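PDB 2XET: F1 capsule-anchoring protein from Yersinia pestis, which serves as the outer-membrane Caf1A usher in assembly of the F1 capsular antigen, here represented by its C-terminal domain. Local coordinates for residues K59-S65 and T83-N89. Residues are numbered along the deposited sequence; the frame is centred on the assembly and turned at random.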
# COMPACT_ATOMS: atom_id res chain seq x y z
N LYS A 59 -0.70 -15.94 -10.68
CA LYS A 59 0.47 -15.94 -9.81
C LYS A 59 1.42 -14.82 -10.21
O LYS A 59 1.63 -14.57 -11.40
CB LYS A 59 1.21 -17.28 -9.91
CG LYS A 59 0.42 -18.46 -9.40
CD LYS A 59 0.39 -18.51 -7.90
CE LYS A 59 0.17 -19.91 -7.38
NZ LYS A 59 -1.22 -20.38 -7.58
N ASN A 60 1.99 -14.16 -9.20
CA ASN A 60 2.94 -13.05 -9.37
C ASN A 60 2.28 -11.77 -9.88
O ASN A 60 2.98 -10.85 -10.32
CB ASN A 60 4.13 -13.46 -10.25
CG ASN A 60 5.46 -12.94 -9.71
OD1 ASN A 60 5.70 -12.94 -8.50
ND2 ASN A 60 6.33 -12.49 -10.62
N GLN A 61 0.96 -11.69 -9.77
CA GLN A 61 0.23 -10.47 -10.19
C GLN A 61 -0.42 -9.73 -9.03
O GLN A 61 -1.31 -8.91 -9.21
CB GLN A 61 -0.76 -10.74 -11.32
CG GLN A 61 -0.08 -11.27 -12.57
CD GLN A 61 -1.05 -11.59 -13.70
OE1 GLN A 61 -2.22 -11.89 -13.47
NE2 GLN A 61 -0.55 -11.56 -14.93
N SER A 62 0.05 -10.05 -7.82
CA SER A 62 -0.32 -9.27 -6.64
C SER A 62 0.82 -9.37 -5.64
O SER A 62 1.70 -10.23 -5.75
CB SER A 62 -1.62 -9.81 -6.03
OG SER A 62 -1.40 -11.06 -5.39
N CYS A 63 0.78 -8.49 -4.65
CA CYS A 63 1.79 -8.49 -3.59
C CYS A 63 1.18 -7.99 -2.29
O CYS A 63 0.12 -7.34 -2.30
CB CYS A 63 3.03 -7.70 -4.00
SG CYS A 63 2.73 -5.99 -4.49
N SER A 64 1.84 -8.29 -1.17
CA SER A 64 1.29 -7.97 0.14
C SER A 64 2.27 -7.13 0.95
O SER A 64 3.47 -7.38 0.91
CB SER A 64 0.96 -9.25 0.92
OG SER A 64 -0.02 -10.01 0.20
N SER A 65 1.74 -6.16 1.68
CA SER A 65 2.57 -5.25 2.48
C SER A 65 1.99 -4.99 3.88
O SER A 65 0.77 -4.92 4.05
CB SER A 65 2.67 -3.87 1.76
OG SER A 65 3.42 -3.94 0.57
N THR A 83 7.65 0.84 1.90
CA THR A 83 7.67 -0.55 2.33
C THR A 83 7.79 -1.51 1.14
O THR A 83 7.66 -1.10 -0.01
CB THR A 83 6.44 -0.89 3.20
OG1 THR A 83 6.69 -2.12 3.90
CG2 THR A 83 5.15 -1.01 2.35
N THR A 84 8.13 -2.75 1.43
CA THR A 84 8.19 -3.78 0.40
C THR A 84 6.84 -4.39 0.19
O THR A 84 6.09 -4.63 1.14
CB THR A 84 9.14 -4.91 0.81
OG1 THR A 84 10.41 -4.36 1.12
CG2 THR A 84 9.32 -5.93 -0.31
N CYS A 85 6.53 -4.65 -1.08
CA CYS A 85 5.34 -5.40 -1.44
C CYS A 85 5.82 -6.80 -1.87
O CYS A 85 6.42 -6.97 -2.94
CB CYS A 85 4.59 -4.66 -2.55
SG CYS A 85 2.81 -5.00 -2.69
N ILE A 86 5.56 -7.79 -1.03
CA ILE A 86 6.10 -9.13 -1.24
C ILE A 86 5.20 -9.86 -2.24
O ILE A 86 3.99 -10.05 -2.01
CB ILE A 86 6.24 -9.89 0.10
CG1 ILE A 86 7.32 -9.21 0.97
CG2 ILE A 86 6.56 -11.36 -0.14
CD1 ILE A 86 7.45 -9.77 2.40
N LEU A 87 5.79 -10.27 -3.36
CA LEU A 87 4.99 -10.90 -4.44
C LEU A 87 4.34 -12.20 -3.98
O LEU A 87 4.98 -13.04 -3.32
CB LEU A 87 5.87 -11.19 -5.67
CG LEU A 87 6.20 -9.91 -6.43
CD1 LEU A 87 7.50 -10.01 -7.21
CD2 LEU A 87 5.01 -9.50 -7.37
N ASN A 88 3.07 -12.35 -4.35
CA ASN A 88 2.31 -13.58 -4.13
C ASN A 88 2.48 -14.48 -5.34
O ASN A 88 1.85 -14.27 -6.37
CB ASN A 88 0.83 -13.25 -3.87
CG ASN A 88 0.62 -12.52 -2.57
OD1 ASN A 88 1.05 -12.99 -1.51
ND2 ASN A 88 -0.04 -11.35 -2.64
N ASN A 89 3.39 -15.45 -5.25
CA ASN A 89 3.71 -16.28 -6.40
C ASN A 89 3.45 -17.77 -6.10
O ASN A 89 2.40 -18.12 -5.54
CB ASN A 89 5.16 -16.02 -6.83
CG ASN A 89 5.50 -16.62 -8.20
OD1 ASN A 89 4.61 -16.95 -9.00
ND2 ASN A 89 6.79 -16.76 -8.47
OXT ASN A 89 4.26 -18.65 -6.40
O HOH W 1 -0.57 -13.08 -7.08
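C63 and C85 are joined by a disulfide across two antiparallel strands, SG to SG 2.1 Å, with a torsion of 87° about the S–S bond. The cysteines are not directly paired: C63 lies opposite L87 in a non-hydrogen-bonded pair, so the bridge runs diagonally along the ladder. The C85 sulfur swings away from its own backbone N (chi1 -156°), while that of C63 sits between its backbone N and carbonyl carbon, and the two meet. The neighbouring pair, S64 and I86, is hydrogen-bonded in both directions, S64 N to I86 O and I86 N to S64 O each spanning 2.9 Å. N88 reaches across to two serines of strand 62-68: its ND2 donates to OG of S62 and to OG of S64, both at 3.1 Å and both close to the amide plane, which fixes the rotation of the carboxamide. Its backbone is held as well, N88 N giving a nearly straight bond to S62 O (176°) and N88 O accepting from N60 N at 2.8 Å. A water links N88 O to S62 OG. At the far end S65 OG donates to T84 O from above the carbonyl plane, 2.8 Å away. Near the C-terminus the carboxamides of N60 and N89 lie against each other with their planes inclined, while OD1 of N60 abuts CB of L87. The ladder belongs to the hairpin of strands 62-68 and 79-87, in a PapC C-terminal-type domain, a family of the transthyretin clan. Strand 48-54 flanks 62-68, with V53 against both cysteines, and strand 2-10 runs parallel to 79-87 on its other edge.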